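Local coordinates for phosphodiesterase (Candida albicans, PDB 6CPU), which belongs to the cyclic nucleotide phosphodiesterase family, largely helical proteins of the HD superfamily, and holds a zinc ion and a magnesium ion in its metal centre, at residues T266-A279 against A345-T357. Residues are numbered along the deposited sequence; the frame is centred on the assembly and turned at random.
Sequences TYKNGNPFHNFRHA and AALGHDVGHPGTT. With ZN (zinc ion), chain B; MG (magnesium ion), chain C.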
# COMPACT_ATOMS: atom_id res chain seq x y z
N THR A 266 -4.34 -4.02 -3.88
CA THR A 266 -3.12 -4.80 -3.83
C THR A 266 -2.50 -4.85 -2.44
O THR A 266 -1.54 -5.59 -2.24
CB THR A 266 -2.04 -4.29 -4.80
OG1 THR A 266 -1.56 -3.01 -4.39
CG2 THR A 266 -2.60 -4.20 -6.22
N TYR A 267 -3.02 -4.06 -1.50
CA TYR A 267 -2.55 -4.07 -0.12
C TYR A 267 -3.42 -4.99 0.71
O TYR A 267 -4.62 -5.08 0.49
CB TYR A 267 -2.53 -2.63 0.44
CG TYR A 267 -1.33 -1.85 -0.02
CD1 TYR A 267 -1.39 -1.00 -1.11
CD2 TYR A 267 -0.10 -1.97 0.64
CE1 TYR A 267 -0.27 -0.31 -1.55
CE2 TYR A 267 1.02 -1.28 0.19
CZ TYR A 267 0.94 -0.45 -0.89
OH TYR A 267 2.08 0.24 -1.31
N LYS A 268 -2.83 -5.71 1.65
CA LYS A 268 -3.59 -6.65 2.49
C LYS A 268 -4.16 -5.95 3.73
O LYS A 268 -3.41 -5.53 4.61
CB LYS A 268 -2.68 -7.81 2.89
CG LYS A 268 -2.26 -8.60 1.67
CD LYS A 268 -1.23 -9.65 1.98
CE LYS A 268 -1.17 -10.73 0.92
NZ LYS A 268 -1.33 -10.23 -0.47
N ASN A 269 -5.49 -5.84 3.79
CA ASN A 269 -6.15 -5.02 4.79
C ASN A 269 -5.96 -5.50 6.20
O ASN A 269 -6.02 -4.70 7.13
CB ASN A 269 -7.65 -4.98 4.56
CG ASN A 269 -8.01 -4.30 3.30
OD1 ASN A 269 -7.70 -4.80 2.21
ND2 ASN A 269 -8.64 -3.14 3.41
N GLY A 270 -5.79 -6.80 6.36
CA GLY A 270 -5.55 -7.38 7.69
C GLY A 270 -4.13 -7.29 8.19
O GLY A 270 -3.85 -7.74 9.31
N ASN A 271 -3.20 -6.75 7.40
CA ASN A 271 -1.85 -6.53 7.90
C ASN A 271 -1.95 -5.42 8.95
O ASN A 271 -2.51 -4.36 8.67
CB ASN A 271 -0.86 -6.10 6.83
CG ASN A 271 -0.47 -7.23 5.87
OD1 ASN A 271 -0.91 -8.38 5.98
ND2 ASN A 271 0.37 -6.90 4.93
N PRO A 272 -1.42 -5.65 10.17
CA PRO A 272 -1.54 -4.54 11.13
C PRO A 272 -0.74 -3.30 10.73
O PRO A 272 -1.21 -2.18 10.96
CB PRO A 272 -1.01 -5.15 12.44
CG PRO A 272 -1.25 -6.60 12.29
CD PRO A 272 -0.96 -6.88 10.83
N PHE A 273 0.44 -3.49 10.15
CA PHE A 273 1.29 -2.37 9.76
C PHE A 273 1.40 -2.13 8.26
O PHE A 273 1.11 -1.02 7.80
CB PHE A 273 2.70 -2.56 10.32
CG PHE A 273 3.59 -1.37 10.10
CD1 PHE A 273 3.65 -0.37 11.05
CD2 PHE A 273 4.36 -1.25 8.96
CE1 PHE A 273 4.46 0.72 10.87
CE2 PHE A 273 5.16 -0.15 8.76
CZ PHE A 273 5.22 0.84 9.73
N HIS A 274 1.87 -3.14 7.51
CA HIS A 274 2.11 -3.00 6.05
C HIS A 274 0.85 -3.12 5.21
O HIS A 274 0.69 -4.03 4.41
CB HIS A 274 3.17 -4.01 5.60
CG HIS A 274 4.54 -3.71 6.13
ND1 HIS A 274 5.07 -4.33 7.24
CD2 HIS A 274 5.46 -2.80 5.74
CE1 HIS A 274 6.27 -3.84 7.49
NE2 HIS A 274 6.53 -2.91 6.60
N ASN A 275 -0.04 -2.16 5.41
CA ASN A 275 -1.33 -2.10 4.71
C ASN A 275 -1.40 -0.81 3.91
O ASN A 275 -0.41 -0.10 3.77
CB ASN A 275 -2.47 -2.22 5.71
CG ASN A 275 -2.39 -1.18 6.81
OD1 ASN A 275 -1.80 -0.12 6.64
ND2 ASN A 275 -2.95 -1.50 7.94
N PHE A 276 -2.56 -0.53 3.34
CA PHE A 276 -2.74 0.66 2.50
C PHE A 276 -2.52 1.94 3.33
O PHE A 276 -1.97 2.91 2.82
CB PHE A 276 -4.13 0.64 1.92
CG PHE A 276 -4.44 1.79 1.02
CD1 PHE A 276 -3.69 2.01 -0.12
CD2 PHE A 276 -5.53 2.61 1.29
CE1 PHE A 276 -3.99 3.08 -0.95
CE2 PHE A 276 -5.84 3.67 0.44
CZ PHE A 276 -5.07 3.90 -0.67
N ARG A 277 -2.90 1.91 4.60
CA ARG A 277 -2.68 3.06 5.50
C ARG A 277 -1.19 3.44 5.60
O ARG A 277 -0.87 4.63 5.55
CB ARG A 277 -3.32 2.82 6.88
CG ARG A 277 -3.09 3.92 7.92
CD ARG A 277 -3.85 3.70 9.21
NE ARG A 277 -5.29 3.70 8.97
CZ ARG A 277 -6.05 2.63 8.83
NH1 ARG A 277 -5.57 1.39 9.00
NH2 ARG A 277 -7.33 2.79 8.54
N HIS A 278 -0.31 2.44 5.70
CA HIS A 278 1.15 2.66 5.71
C HIS A 278 1.62 3.28 4.41
O HIS A 278 2.41 4.21 4.41
CB HIS A 278 1.92 1.36 6.01
CG HIS A 278 3.41 1.45 5.78
ND1 HIS A 278 4.23 2.30 6.49
CD2 HIS A 278 4.21 0.79 4.91
CE1 HIS A 278 5.48 2.16 6.06
NE2 HIS A 278 5.50 1.25 5.11
N ALA A 279 1.13 2.75 3.28
CA ALA A 279 1.49 3.28 1.98
C ALA A 279 1.14 4.77 1.86
O ALA A 279 1.94 5.58 1.37
CB ALA A 279 0.81 2.49 0.87
N ALA A 345 5.97 6.13 -6.59
CA ALA A 345 6.75 5.05 -5.95
C ALA A 345 6.44 4.86 -4.49
O ALA A 345 6.33 3.73 -4.03
CB ALA A 345 8.25 5.28 -6.13
N ALA A 346 6.27 5.95 -3.73
CA ALA A 346 5.90 5.81 -2.33
C ALA A 346 4.54 5.11 -2.19
O ALA A 346 4.36 4.24 -1.33
CB ALA A 346 5.87 7.18 -1.65
N LEU A 347 3.59 5.47 -3.06
CA LEU A 347 2.27 4.85 -3.07
C LEU A 347 2.34 3.32 -3.26
O LEU A 347 1.61 2.56 -2.59
CB LEU A 347 1.39 5.48 -4.16
CG LEU A 347 -0.01 4.89 -4.32
CD1 LEU A 347 -0.80 4.96 -3.03
CD2 LEU A 347 -0.73 5.59 -5.45
N GLY A 348 3.22 2.87 -4.14
CA GLY A 348 3.32 1.45 -4.50
C GLY A 348 4.42 0.67 -3.80
O GLY A 348 4.62 -0.52 -4.06
N HIS A 349 5.13 1.31 -2.87
CA HIS A 349 6.41 0.74 -2.41
C HIS A 349 6.29 -0.56 -1.60
O HIS A 349 7.29 -1.28 -1.49
CB HIS A 349 7.24 1.79 -1.63
CG HIS A 349 6.93 1.81 -0.17
ND1 HIS A 349 5.82 2.43 0.35
CD2 HIS A 349 7.58 1.25 0.88
CE1 HIS A 349 5.79 2.26 1.66
NE2 HIS A 349 6.85 1.55 2.01
N ASP A 350 5.12 -0.85 -1.04
CA ASP A 350 4.89 -2.08 -0.30
C ASP A 350 3.77 -2.94 -0.90
O ASP A 350 3.20 -3.76 -0.20
CB ASP A 350 4.58 -1.76 1.19
CG ASP A 350 5.85 -1.63 2.06
OD1 ASP A 350 6.86 -2.26 1.72
OD2 ASP A 350 5.81 -0.92 3.10
N VAL A 351 3.42 -2.74 -2.17
CA VAL A 351 2.29 -3.48 -2.75
C VAL A 351 2.42 -4.99 -2.54
O VAL A 351 3.47 -5.58 -2.77
CB VAL A 351 2.00 -3.19 -4.25
CG1 VAL A 351 1.46 -1.78 -4.45
CG2 VAL A 351 3.21 -3.44 -5.11
N GLY A 352 1.34 -5.61 -2.08
CA GLY A 352 1.28 -7.06 -1.97
C GLY A 352 1.99 -7.58 -0.74
O GLY A 352 2.17 -8.76 -0.60
N HIS A 353 2.39 -6.70 0.17
CA HIS A 353 3.19 -7.10 1.33
C HIS A 353 2.39 -8.11 2.14
O HIS A 353 1.24 -7.84 2.44
CB HIS A 353 3.55 -5.86 2.16
CG HIS A 353 4.65 -6.06 3.15
ND1 HIS A 353 4.52 -6.91 4.23
CD2 HIS A 353 5.86 -5.47 3.28
CE1 HIS A 353 5.62 -6.86 4.96
NE2 HIS A 353 6.45 -6.00 4.41
N PRO A 354 2.96 -9.28 2.46
CA PRO A 354 2.22 -10.35 3.12
C PRO A 354 2.20 -10.29 4.66
O PRO A 354 1.61 -11.15 5.30
CB PRO A 354 2.99 -11.60 2.68
CG PRO A 354 4.39 -11.13 2.64
CD PRO A 354 4.32 -9.73 2.11
N GLY A 355 2.84 -9.28 5.22
CA GLY A 355 2.84 -9.06 6.66
C GLY A 355 4.02 -9.73 7.36
O GLY A 355 3.97 -9.95 8.57
N THR A 356 5.07 -10.08 6.61
CA THR A 356 6.29 -10.70 7.18
C THR A 356 7.50 -9.75 7.05
O THR A 356 7.34 -8.55 7.08
CB THR A 356 6.55 -12.09 6.54
OG1 THR A 356 6.78 -11.94 5.14
CG2 THR A 356 5.38 -13.01 6.74
N THR A 357 8.72 -10.29 6.97
CA THR A 357 9.94 -9.51 6.83
C THR A 357 10.88 -10.27 5.92
O THR A 357 10.71 -11.49 5.75
CB THR A 357 10.70 -9.38 8.18
OG1 THR A 357 11.03 -10.69 8.66
CG2 THR A 357 9.86 -8.66 9.23
ZN ZN B . 7.13 0.48 3.87
MG MG C . 8.91 -2.42 2.38
O HOH W 1 -0.03 -5.33 1.99
O HOH W 2 0.83 -10.35 -2.47
O HOH W 3 7.61 -0.63 5.73
O HOH W 4 8.88 -0.51 3.07
O HOH W 5 11.06 -2.41 2.76
O HOH W 6 8.96 -4.58 2.00
O HOH W 7 8.51 -3.05 4.23
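Three side chains meet at one zinc ion: His-278 NE2 from 266-279, and His-349 NE2 and Asp-350 OD2 from 345-357, with OD2 2.1 Å from the metal. Asp-350 also reaches magnesium through OD1, 2.2 Å away, and a water joins the two metals; Asp-462 completes the protein ligands of the zinc. A second-shell bond positions one ligand: His-349 ND1 donates to a lone pair of Ala-346 O, which with the zinc bond at NE2 helps fix the rotation of the ring.

Hydrogen bonds join the two segments away from the metals. The Tyr-267 hydroxyl donates a hydrogen bond to Leu-347 O at 2.7 Å and accepts one from Asp-350 N, while Val-351 CA lies over one face of its ring. The Asn-271 amide, swung beside its own backbone N (chi1 -72°), uses ND2 to reach His-353 O at 2.8 Å as well as His-274 O, both nearly in the amide plane; its OD1 accepts from Arg-127. One water bridges Lys-268 N and the same two carbonyls.

Stacking supplies the third element. The imidazoles of His-274 and His-353 form an offset stack, planes 4° apart and centroids 3.8 Å apart, with Phe-273 on the far face of His-274, whose ND1 is hydrogen-bonded to Glu-483. The consecutive His-349 and Asp-350 are the HD motif; with Asp-462 and His-278, from the first turn of helix 276-292, they form the metal site typical of the cyclic nucleotide phosphodiesterase fold.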